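Long-range contacts in tail component (Lactobacillus phage J-1, PDB 5LY8), which probably binds cell-surface saccharides of its Lactobacillus host through this second carbohydrate-binding module of the evolved distal tail protein, helping the phage attach to the cell: residues N71-P76 / W212-S217; F96-N101 / Q227-E232; R160-D165 / L188-I193. All blocks are in the same frame, centred on the assembly; numbering follows the deposited sequence.

Contact 1: N71-P76 / W212-S217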
loop_
_atom_site.group_PDB
_atom_site.type_symbol
_atom_site.label_atom_id
_atom_site.label_comp_id
_atom_site.label_asym_id
_atom_site.label_seq_id
_atom_site.Cartn_x
_atom_site.Cartn_y
_atom_site.Cartn_z
ATOM N N ASN A 71 9.134 -16.522 -12.543
ATOM C CA ASN A 71 8.704 -15.446 -13.426
ATOM C C ASN A 71 7.555 -14.685 -12.746
ATOM O O ASN A 71 6.625 -14.246 -13.424
ATOM C CB ASN A 71 8.298 -15.975 -14.813
ATOM C CG ASN A 71 7.997 -14.855 -15.790
ATOM O OD1 ASN A 71 8.576 -13.761 -15.717
ATOM N ND2 ASN A 71 7.089 -15.118 -16.714
ATOM N N TYR A 72 7.620 -14.502 -11.414
ATOM C CA TYR A 72 6.548 -13.779 -10.730
ATOM C C TYR A 72 7.029 -13.105 -9.475
ATOM O O TYR A 72 8.051 -13.483 -8.907
ATOM C CB TYR A 72 5.329 -14.685 -10.430
ATOM C CG TYR A 72 5.643 -15.962 -9.678
ATOM C CD1 TYR A 72 5.758 -15.966 -8.291
ATOM C CD2 TYR A 72 5.780 -17.174 -10.346
ATOM C CE1 TYR A 72 6.025 -17.140 -7.589
ATOM C CE2 TYR A 72 6.028 -18.360 -9.652
ATOM C CZ TYR A 72 6.164 -18.334 -8.274
ATOM O OH TYR A 72 6.389 -19.494 -7.562
ATOM N N TRP A 73 6.243 -12.127 -9.036
ATOM C CA TRP A 73 6.444 -11.433 -7.768
ATOM C C TRP A 73 5.824 -12.283 -6.656
ATOM O O TRP A 73 4.687 -12.766 -6.799
ATOM C CB TRP A 73 5.766 -10.055 -7.817
ATOM C CG TRP A 73 6.434 -9.083 -8.734
ATOM C CD1 TRP A 73 6.240 -8.953 -10.083
ATOM C CD2 TRP A 73 7.513 -8.193 -8.389
ATOM N NE1 TRP A 73 7.123 -8.016 -10.604
ATOM C CE2 TRP A 73 7.892 -7.517 -9.569
ATOM C CE3 TRP A 73 8.164 -7.870 -7.176
ATOM C CZ2 TRP A 73 8.920 -6.558 -9.580
ATOM C CZ3 TRP A 73 9.163 -6.905 -7.187
ATOM C CH2 TRP A 73 9.523 -6.253 -8.376
ATOM N N ASN A 74 6.577 -12.472 -5.576
ATOM C CA ASN A 74 6.114 -13.291 -4.455
ATOM C C ASN A 74 6.568 -12.695 -3.128
ATOM O O ASN A 74 7.746 -12.363 -2.971
ATOM C CB ASN A 74 6.663 -14.723 -4.597
ATOM C CG ASN A 74 6.158 -15.697 -3.563
ATOM O OD1 ASN A 74 5.306 -15.380 -2.724
ATOM N ND2 ASN A 74 6.612 -16.947 -3.686
ATOM N N GLY A 75 5.638 -12.501 -2.197
ATOM C CA GLY A 75 5.992 -12.090 -0.849
ATOM C C GLY A 75 4.757 -12.114 0.013
ATOM O O GLY A 75 3.656 -12.383 -0.482
ATOM N N PRO A 76 4.929 -11.824 1.294
ATOM C CA PRO A 76 3.801 -11.907 2.228
ATOM C C PRO A 76 2.804 -10.780 2.101
ATOM O O PRO A 76 3.170 -9.667 1.721
ATOM C CB PRO A 76 4.479 -11.875 3.604
ATOM C CG PRO A 76 5.722 -11.125 3.374
ATOM C CD PRO A 76 6.194 -11.514 1.988
ATOM N N TRP A 212 1.046 -5.817 0.696
ATOM C CA TRP A 212 1.772 -6.921 0.075
ATOM C C TRP A 212 3.206 -6.481 -0.139
ATOM O O TRP A 212 3.456 -5.375 -0.615
ATOM C CB TRP A 212 1.070 -7.299 -1.244
ATOM C CG TRP A 212 1.692 -8.390 -2.060
ATOM C CD1 TRP A 212 2.132 -9.616 -1.621
ATOM C CD2 TRP A 212 1.914 -8.363 -3.472
ATOM N NE1 TRP A 212 2.594 -10.365 -2.686
ATOM C CE2 TRP A 212 2.474 -9.610 -3.836
ATOM C CE3 TRP A 212 1.713 -7.389 -4.467
ATOM C CZ2 TRP A 212 2.784 -9.931 -5.162
ATOM C CZ3 TRP A 212 2.040 -7.706 -5.778
ATOM C CH2 TRP A 212 2.589 -8.949 -6.116
ATOM N N PHE A 213 4.165 -7.382 0.174
ATOM C CA PHE A 213 5.584 -7.051 0.155
ATOM C C PHE A 213 6.411 -8.072 -0.639
ATOM O O PHE A 213 7.203 -8.828 -0.073
ATOM C CB PHE A 213 6.106 -6.969 1.586
ATOM C CG PHE A 213 5.440 -5.931 2.434
ATOM C CD1 PHE A 213 4.262 -6.220 3.130
ATOM C CD2 PHE A 213 5.947 -4.650 2.501
ATOM C CE1 PHE A 213 3.648 -5.255 3.923
ATOM C CE2 PHE A 213 5.313 -3.676 3.275
ATOM C CZ PHE A 213 4.163 -3.986 3.969
ATOM N N PRO A 214 6.274 -8.088 -1.962
ATOM C CA PRO A 214 6.994 -9.090 -2.760
ATOM C C PRO A 214 8.401 -8.722 -3.215
ATOM O O PRO A 214 8.753 -7.552 -3.385
ATOM C CB PRO A 214 6.097 -9.244 -4.001
ATOM C CG PRO A 214 5.530 -7.825 -4.182
ATOM C CD PRO A 214 5.278 -7.347 -2.780
ATOM N N GLY A 215 9.172 -9.776 -3.470
ATOM C CA GLY A 215 10.407 -9.725 -4.237
ATOM C C GLY A 215 10.159 -10.383 -5.586
ATOM O O GLY A 215 9.086 -10.944 -5.825
ATOM N N PHE A 216 11.125 -10.311 -6.491
ATOM C CA PHE A 216 10.935 -10.919 -7.807
ATOM C C PHE A 216 11.981 -11.990 -8.030
ATOM O O PHE A 216 13.184 -11.706 -7.989
ATOM C CB PHE A 216 11.083 -9.881 -8.933
ATOM C CG PHE A 216 10.717 -10.471 -10.277
ATOM C CD1 PHE A 216 9.388 -10.660 -10.633
ATOM C CD2 PHE A 216 11.696 -10.913 -11.150
ATOM C CE1 PHE A 216 9.044 -11.255 -11.846
ATOM C CE2 PHE A 216 11.347 -11.493 -12.372
ATOM C CZ PHE A 216 10.021 -11.684 -12.696
ATOM N N SER A 217 11.524 -13.215 -8.361
ATOM C CA SER A 217 12.394 -14.334 -8.751
ATOM C C SER A 217 13.501 -14.549 -7.709
ATOM O O SER A 217 13.192 -14.465 -6.511
ATOM C CB SER A 217 12.951 -14.056 -10.148
ATOM O OG SER A 217 13.694 -15.164 -10.634
HETATM O O HOH W 1 9.383 -14.189 -6.798
#

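Contact 2: F96-N101 / Q227-E232. With MG (magnesium ion), chain C.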
loop_
_atom_site.group_PDB
_atom_site.type_symbol
_atom_site.label_atom_id
_atom_site.label_comp_id
_atom_site.label_asym_id
_atom_site.label_seq_id
_atom_site.Cartn_x
_atom_site.Cartn_y
_atom_site.Cartn_z
ATOM N N PHE A 96 -5.837 6.206 5.000
ATOM C CA PHE A 96 -5.212 4.889 5.191
ATOM C C PHE A 96 -3.724 5.129 5.239
ATOM O O PHE A 96 -3.162 5.562 4.228
ATOM C CB PHE A 96 -5.616 4.032 3.998
ATOM C CG PHE A 96 -5.037 2.653 3.876
ATOM C CD1 PHE A 96 -5.033 1.767 4.957
ATOM C CD2 PHE A 96 -4.601 2.183 2.653
ATOM C CE1 PHE A 96 -4.578 0.453 4.812
ATOM C CE2 PHE A 96 -4.132 0.875 2.512
ATOM C CZ PHE A 96 -4.145 0.004 3.584
ATOM N N VAL A 97 -3.109 4.918 6.406
ATOM C CA VAL A 97 -1.737 5.356 6.659
ATOM C C VAL A 97 -0.870 4.188 7.040
ATOM O O VAL A 97 -1.206 3.462 8.000
ATOM C CB VAL A 97 -1.734 6.421 7.788
ATOM C CG1 VAL A 97 -0.321 6.957 8.046
ATOM C CG2 VAL A 97 -2.681 7.584 7.456
ATOM N N ASN A 98 0.262 4.036 6.352
ATOM C CA ASN A 98 1.178 2.937 6.601
ATOM C C ASN A 98 2.587 3.454 6.693
ATOM O O ASN A 98 3.089 4.042 5.729
ATOM C CB ASN A 98 1.056 1.927 5.485
ATOM C CG ASN A 98 -0.194 1.110 5.635
ATOM O OD1 ASN A 98 -0.243 0.216 6.468
ATOM N ND2 ASN A 98 -1.243 1.442 4.884
ATOM N N ARG A 99 3.220 3.262 7.851
ATOM C CA ARG A 99 4.596 3.722 8.063
ATOM C C ARG A 99 5.557 2.627 7.669
ATOM O O ARG A 99 5.404 1.491 8.123
ATOM C CB ARG A 99 4.803 4.091 9.531
ATOM C CG ARG A 99 6.199 4.639 9.775
ATOM C CD ARG A 99 6.314 5.290 11.130
ATOM N NE ARG A 99 7.718 5.607 11.387
ATOM C CZ ARG A 99 8.139 6.603 12.161
ATOM N NH1 ARG A 99 7.264 7.397 12.771
ATOM N NH2 ARG A 99 9.443 6.824 12.315
ATOM N N VAL A 100 6.565 2.967 6.857
ATOM C CA VAL A 100 7.566 2.001 6.410
ATOM C C VAL A 100 8.958 2.600 6.584
ATOM O O VAL A 100 9.133 3.822 6.696
ATOM C CB VAL A 100 7.366 1.596 4.914
ATOM C CG1 VAL A 100 6.052 0.840 4.713
ATOM C CG2 VAL A 100 7.438 2.813 3.980
ATOM N N ASN A 101 9.955 1.728 6.570
ATOM C CA ASN A 101 11.333 2.133 6.446
ATOM C C ASN A 101 11.818 1.353 5.226
ATOM O O ASN A 101 11.652 0.131 5.155
ATOM C CB ASN A 101 12.131 1.801 7.692
ATOM C CG ASN A 101 13.571 2.269 7.603
ATOM O OD1 ASN A 101 13.975 3.260 8.245
ATOM N ND2 ASN A 101 14.373 1.590 6.867
ATOM N N GLN A 227 6.145 -0.381 10.046
ATOM C CA GLN A 227 6.169 -0.026 11.467
ATOM C C GLN A 227 4.821 0.312 12.072
ATOM O O GLN A 227 4.702 0.305 13.300
ATOM C CB GLN A 227 7.163 1.130 11.729
ATOM C CG GLN A 227 8.519 0.898 11.040
ATOM C CD GLN A 227 9.713 1.616 11.624
ATOM O OE1 GLN A 227 9.600 2.435 12.572
ATOM N NE2 GLN A 227 10.893 1.274 11.079
ATOM N N ASP A 228 3.806 0.597 11.251
ATOM C CA ASP A 228 2.511 1.003 11.774
ATOM C C ASP A 228 1.524 0.960 10.635
ATOM O O ASP A 228 1.885 1.214 9.475
ATOM C CB ASP A 228 2.597 2.448 12.337
ATOM C CG ASP A 228 1.452 2.815 13.260
ATOM O OD1 ASP A 228 1.465 2.365 14.422
ATOM O OD2 ASP A 228 0.489 3.468 12.784
ATOM N N SER A 229 0.262 0.661 10.956
ATOM C CA SER A 229 -0.801 0.669 9.962
ATOM C C SER A 229 -2.106 1.090 10.611
ATOM O O SER A 229 -2.442 0.578 11.683
ATOM C CB SER A 229 -0.990 -0.737 9.387
ATOM O OG SER A 229 -1.894 -0.761 8.287
ATOM N N TYR A 230 -2.897 1.936 9.938
ATOM C CA TYR A 230 -4.238 2.226 10.438
ATOM C C TYR A 230 -5.087 2.723 9.309
ATOM O O TYR A 230 -4.596 3.268 8.310
ATOM C CB TYR A 230 -4.281 3.189 11.645
ATOM C CG TYR A 230 -3.732 4.569 11.408
ATOM C CD1 TYR A 230 -4.544 5.591 10.919
ATOM C CD2 TYR A 230 -2.423 4.879 11.747
ATOM C CE1 TYR A 230 -4.061 6.888 10.773
ATOM C CE2 TYR A 230 -1.921 6.168 11.582
ATOM C CZ TYR A 230 -2.748 7.171 11.108
ATOM O OH TYR A 230 -2.232 8.441 10.917
ATOM N N PHE A 231 -6.397 2.608 9.513
ATOM C CA PHE A 231 -7.382 3.162 8.602
ATOM C C PHE A 231 -8.390 3.898 9.463
ATOM O O PHE A 231 -8.843 3.356 10.489
ATOM C CB PHE A 231 -8.112 2.058 7.838
ATOM C CG PHE A 231 -9.225 2.568 6.943
ATOM C CD1 PHE A 231 -8.997 2.814 5.598
ATOM C CD2 PHE A 231 -10.493 2.841 7.463
ATOM C CE1 PHE A 231 -10.028 3.281 4.777
ATOM C CE2 PHE A 231 -11.509 3.342 6.647
ATOM C CZ PHE A 231 -11.283 3.539 5.313
ATOM N N GLU A 232 -8.732 5.124 9.068
ATOM C CA GLU A 232 -9.763 5.911 9.720
ATOM C C GLU A 232 -10.762 6.461 8.748
ATOM O O GLU A 232 -10.371 7.046 7.743
ATOM C CB GLU A 232 -9.167 7.130 10.457
ATOM C CG GLU A 232 -8.139 6.874 11.530
ATOM C CD GLU A 232 -7.535 8.141 12.114
ATOM O OE1 GLU A 232 -7.093 8.064 13.280
ATOM O OE2 GLU A 232 -7.367 9.144 11.376
HETATM MG MG MG C . 5.175 -0.035 15.556
HETATM O O HOH W 2 0.712 4.228 10.171
HETATM O O HOH W 3 11.271 4.608 12.359
HETATM O O HOH W 4 3.724 1.891 15.854
HETATM O O HOH W 5 5.376 0.049 18.036
HETATM O O HOH W 6 7.009 1.523 15.952
#

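Contact 3: R160-D165 / L188-I193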
loop_
_atom_site.group_PDB
_atom_site.type_symbol
_atom_site.label_atom_id
_atom_site.label_comp_id
_atom_site.label_asym_id
_atom_site.label_seq_id
_atom_site.Cartn_x
_atom_site.Cartn_y
_atom_site.Cartn_z
ATOM N N ARG A 160 16.634 10.136 -6.264
ATOM C CA ARG A 160 17.288 9.512 -5.112
ATOM C C ARG A 160 18.020 10.430 -4.155
ATOM O O ARG A 160 18.226 10.096 -3.045
ATOM C CB ARG A 160 18.166 8.348 -5.548
ATOM C CG ARG A 160 17.348 7.102 -5.856
ATOM C CD ARG A 160 16.948 6.357 -4.584
ATOM N NE ARG A 160 18.007 5.555 -4.013
ATOM C CZ ARG A 160 18.052 5.199 -2.733
ATOM N NH1 ARG A 160 17.141 5.649 -1.878
ATOM N NH2 ARG A 160 18.994 4.417 -2.298
ATOM N N ASN A 161 18.395 11.613 -4.613
ATOM C CA ASN A 161 19.053 12.564 -3.741
ATOM C C ASN A 161 18.111 13.130 -2.714
ATOM O O ASN A 161 18.539 13.525 -1.661
ATOM C CB ASN A 161 19.636 13.716 -4.575
ATOM C CG ASN A 161 20.357 14.736 -3.748
ATOM O OD1 ASN A 161 21.253 14.401 -3.018
ATOM N ND2 ASN A 161 19.926 15.981 -3.838
ATOM N N TYR A 162 16.846 13.220 -3.075
ATOM C CA TYR A 162 15.796 13.759 -2.249
ATOM C C TYR A 162 15.104 12.603 -1.482
ATOM O O TYR A 162 14.902 12.690 -0.322
ATOM C CB TYR A 162 14.797 14.533 -3.115
ATOM C CG TYR A 162 13.633 15.225 -2.424
ATOM C CD1 TYR A 162 13.707 16.556 -2.075
ATOM C CD2 TYR A 162 12.483 14.561 -2.108
ATOM C CE1 TYR A 162 12.669 17.198 -1.425
ATOM C CE2 TYR A 162 11.448 15.210 -1.477
ATOM C CZ TYR A 162 11.542 16.528 -1.135
ATOM O OH TYR A 162 10.488 17.150 -0.530
ATOM N N TYR A 163 14.782 11.547 -2.204
ATOM C CA TYR A 163 14.094 10.386 -1.641
ATOM C C TYR A 163 15.097 9.351 -1.233
ATOM O O TYR A 163 15.329 8.361 -1.932
ATOM C CB TYR A 163 13.076 9.835 -2.634
ATOM C CG TYR A 163 11.929 10.784 -2.827
ATOM C CD1 TYR A 163 10.839 10.776 -1.958
ATOM C CD2 TYR A 163 11.914 11.683 -3.887
ATOM C CE1 TYR A 163 9.766 11.641 -2.136
ATOM C CE2 TYR A 163 10.830 12.542 -4.090
ATOM C CZ TYR A 163 9.759 12.516 -3.208
ATOM O OH TYR A 163 8.706 13.381 -3.373
ATOM N N ARG A 164 15.744 9.619 -0.102
ATOM C CA ARG A 164 16.818 8.784 0.416
ATOM C C ARG A 164 16.255 7.588 1.162
ATOM O O ARG A 164 15.078 7.573 1.547
ATOM C CB ARG A 164 17.704 9.599 1.392
ATOM C CG ARG A 164 18.496 10.741 0.728
ATOM C CD ARG A 164 19.089 11.684 1.773
ATOM N NE ARG A 164 20.291 12.379 1.298
ATOM C CZ ARG A 164 20.725 13.550 1.764
ATOM N NH1 ARG A 164 20.047 14.193 2.707
ATOM N NH2 ARG A 164 21.830 14.098 1.272
ATOM N N ASP A 165 17.090 6.592 1.420
ATOM C CA ASP A 165 16.672 5.480 2.270
ATOM C C ASP A 165 16.163 6.045 3.612
ATOM O O ASP A 165 16.737 7.007 4.142
ATOM C CB ASP A 165 17.889 4.615 2.588
ATOM C CG ASP A 165 18.496 3.832 1.441
ATOM O OD1 ASP A 165 17.889 3.805 0.339
ATOM O OD2 ASP A 165 19.523 3.162 1.676
ATOM N N LEU A 188 13.047 13.925 6.688
ATOM C CA LEU A 188 13.534 15.180 6.105
ATOM C C LEU A 188 12.484 16.248 5.779
ATOM O O LEU A 188 12.864 17.377 5.431
ATOM C CB LEU A 188 14.366 14.858 4.843
ATOM C CG LEU A 188 15.624 13.992 5.036
ATOM C CD1 LEU A 188 16.134 13.459 3.703
ATOM C CD2 LEU A 188 16.752 14.774 5.738
ATOM N N GLY A 189 11.201 15.903 5.866
ATOM C CA GLY A 189 10.104 16.830 5.607
ATOM C C GLY A 189 9.559 16.725 4.197
ATOM O O GLY A 189 10.253 16.263 3.289
ATOM N N ASP A 190 8.307 17.173 4.010
ATOM C CA ASP A 190 7.621 17.147 2.710
ATOM C C ASP A 190 7.550 15.718 2.159
ATOM O O ASP A 190 7.318 14.799 2.945
ATOM C CB ASP A 190 8.226 18.183 1.717
ATOM C CG ASP A 190 8.188 19.599 2.226
ATOM O OD1 ASP A 190 7.188 19.969 2.872
ATOM O OD2 ASP A 190 9.175 20.331 2.009
ATOM N N GLY A 191 7.729 15.543 0.858
ATOM C CA GLY A 191 7.624 14.240 0.218
ATOM C C GLY A 191 6.746 14.254 -1.020
ATOM O O GLY A 191 6.526 15.319 -1.615
ATOM N N GLY A 192 6.332 13.060 -1.451
ATOM C CA GLY A 192 5.542 12.871 -2.663
ATOM C C GLY A 192 4.080 13.110 -2.394
ATOM O O GLY A 192 3.560 12.686 -1.361
ATOM N N ILE A 193 3.402 13.778 -3.315
ATOM C CA ILE A 193 1.957 14.039 -3.186
ATOM C C ILE A 193 1.327 14.108 -4.559
ATOM O O ILE A 193 1.764 14.894 -5.412
ATOM C CB ILE A 193 1.567 15.235 -2.279
ATOM C CG1 ILE A 193 0.033 15.550 -2.356
ATOM C CG2 ILE A 193 2.446 16.450 -2.543
ATOM C CD1 ILE A 193 -0.570 16.301 -1.198
#

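Contact 1: N71-P76 / W212-S217
W73 and F216 face each other across the end of an antiparallel strand pair in the mixed sheet of this concanavalin-like module. They form a non-hydrogen-bonded pair, and their side chains leave the same face of the sheet, crossing at about a right angle. F216 CB sits squarely over the six-membered ring of the W73 indole, 3.7 Å from its centroid, a CH-pi contact. With F216 CG anti to the backbone N (chi1 -173°), the phenyl ring swings on over the five-membered ring and turns its edge to that face, the planes 55° apart. The same ring runs back beside the chain at N71 and Y72. F38 adds a further edge-to-face partner to W73, whose side chain is about 9 Å from a bound magnesium ion.

W212, on the same segment as F216, also reaches W73: its CH2 touches W73 CB at 3.8 Å, while P214 of the same segment lays CG over the centre of the W212 indole. W212 NE1 bonds to V49 O, and its approach to G75 O is only a weak second bond.

The backbones are tied at N74 and G215, with N74 N to G215 O at 2.9 Å and G215 N to N74 O at 3.0 Å. One more backbone bond follows: F213 N donates to P76 O at 2.9 Å.

Contact 2: F96-N101 / Q227-E232
V97 and Y230 form a hydrogen-bonded antiparallel pair, with V97 N to Y230 O at 2.9 Å and Y230 N to V97 O at 3.0 Å, and their side chains run side by side. Y230 leaves its backbone with CG between the N and the carbonyl carbon (chi1 62°), which lays the ring alongside the V97 side chain, one face against it. From CB outward, CD2 passes near V97 O, CE1 meets V97 CG2, and CZ comes to 3.6 Å from V97 CB, which lies over the ring face toward its rim. At the tip, OH rests against both valine methyls. R16 adds a cation-pi contact to the same ring.

On the face of N98 and S229, the serine hydroxyl donates to N98 OD1 at 2.6 Å; W226 NE1 also donates to that oxygen. Q227 O binds the magnesium ion at 2.3 Å, together with the backbone oxygens of D21 and G59 and three waters. One of these waters also donates to D228 OD1, which is hydrogen-bonded to H19 NE2 as well, so the carboxylate stands in the metal's second shell.

The pair lies inside the six-stranded antiparallel sheet, flanked by strand 11-20 beside 223-238 and strand 166-175 beside 94-103, with F114 of strand 110-118 packed on F96 and N98.

Contact 3: R160-D165 / L188-I193
Y162 and Y163 reach from the loop joining strands 151-158 and 166-175 to the glycine-rich turn that leads into strand 191-197, an edge strand of the six-stranded antiparallel sheet in this concanavalin-like module. The loop is fastened at its start by R160, whose NH1 and NH2 both grip D165 OD1, the NH2 limb at 2.9 Å, from the same face of the carboxylate. NH1 also donates to Y163 O, in the carbonyl plane and on a lone pair. D136 forms a salt bridge with R160 NE, and W138 a cation-pi contact with the same arginine.

At Y162, CG stands anti to the backbone N (chi1 -178°), and the ring is carried out toward the turn. Its OH comes to 3.4 Å from D190 CB, and G191 CA lies at the ring edge. The D190 carboxylate is nearly coplanar with the phenol. R185 lies against this ring in a cation-pi contact and also donates through NH1 to Y162 O.

Y163, the centre of an inverse gamma turn, turns one face of its ring to the edge of Y162, whose CD2 lies over it toward the rim. The closest approach between the segments belongs to Y163: its OH meets the G191-G192 peptide, 3.1 Å from G192 N, which lies at the ring edge, though at too poor an angle for a hydrogen bond. R164 follows with an extended chain from CG to NE and crosses the L188 side chain at about a right angle, R164 CD lying 4.0 Å from L188 CD1.

In the fold
The three contacts lie in one carbohydrate-binding module built from two main beta sheets. Contact 1 joins strands 73-81 and 208-216 of the mixed sheet; contact 2 joins 94-103 and 223-238 within the six-stranded sheet. Their segments alternate along the sequence, so each contact 1 strand is followed by a contact 2 strand in the other sheet, and their centres are 21 Å apart. Contact 3 is nested inside the loops closed by both others and reaches 191-197, an edge strand of contact 2's sheet, 18 Å from contact 2 and 25 Å from contact 1, centre to centre. Contacts 1 and 2 thus pair strands far apart in sequence, one pair in each sheet, while contact 3 sets a loop against the turn leading into an edge strand.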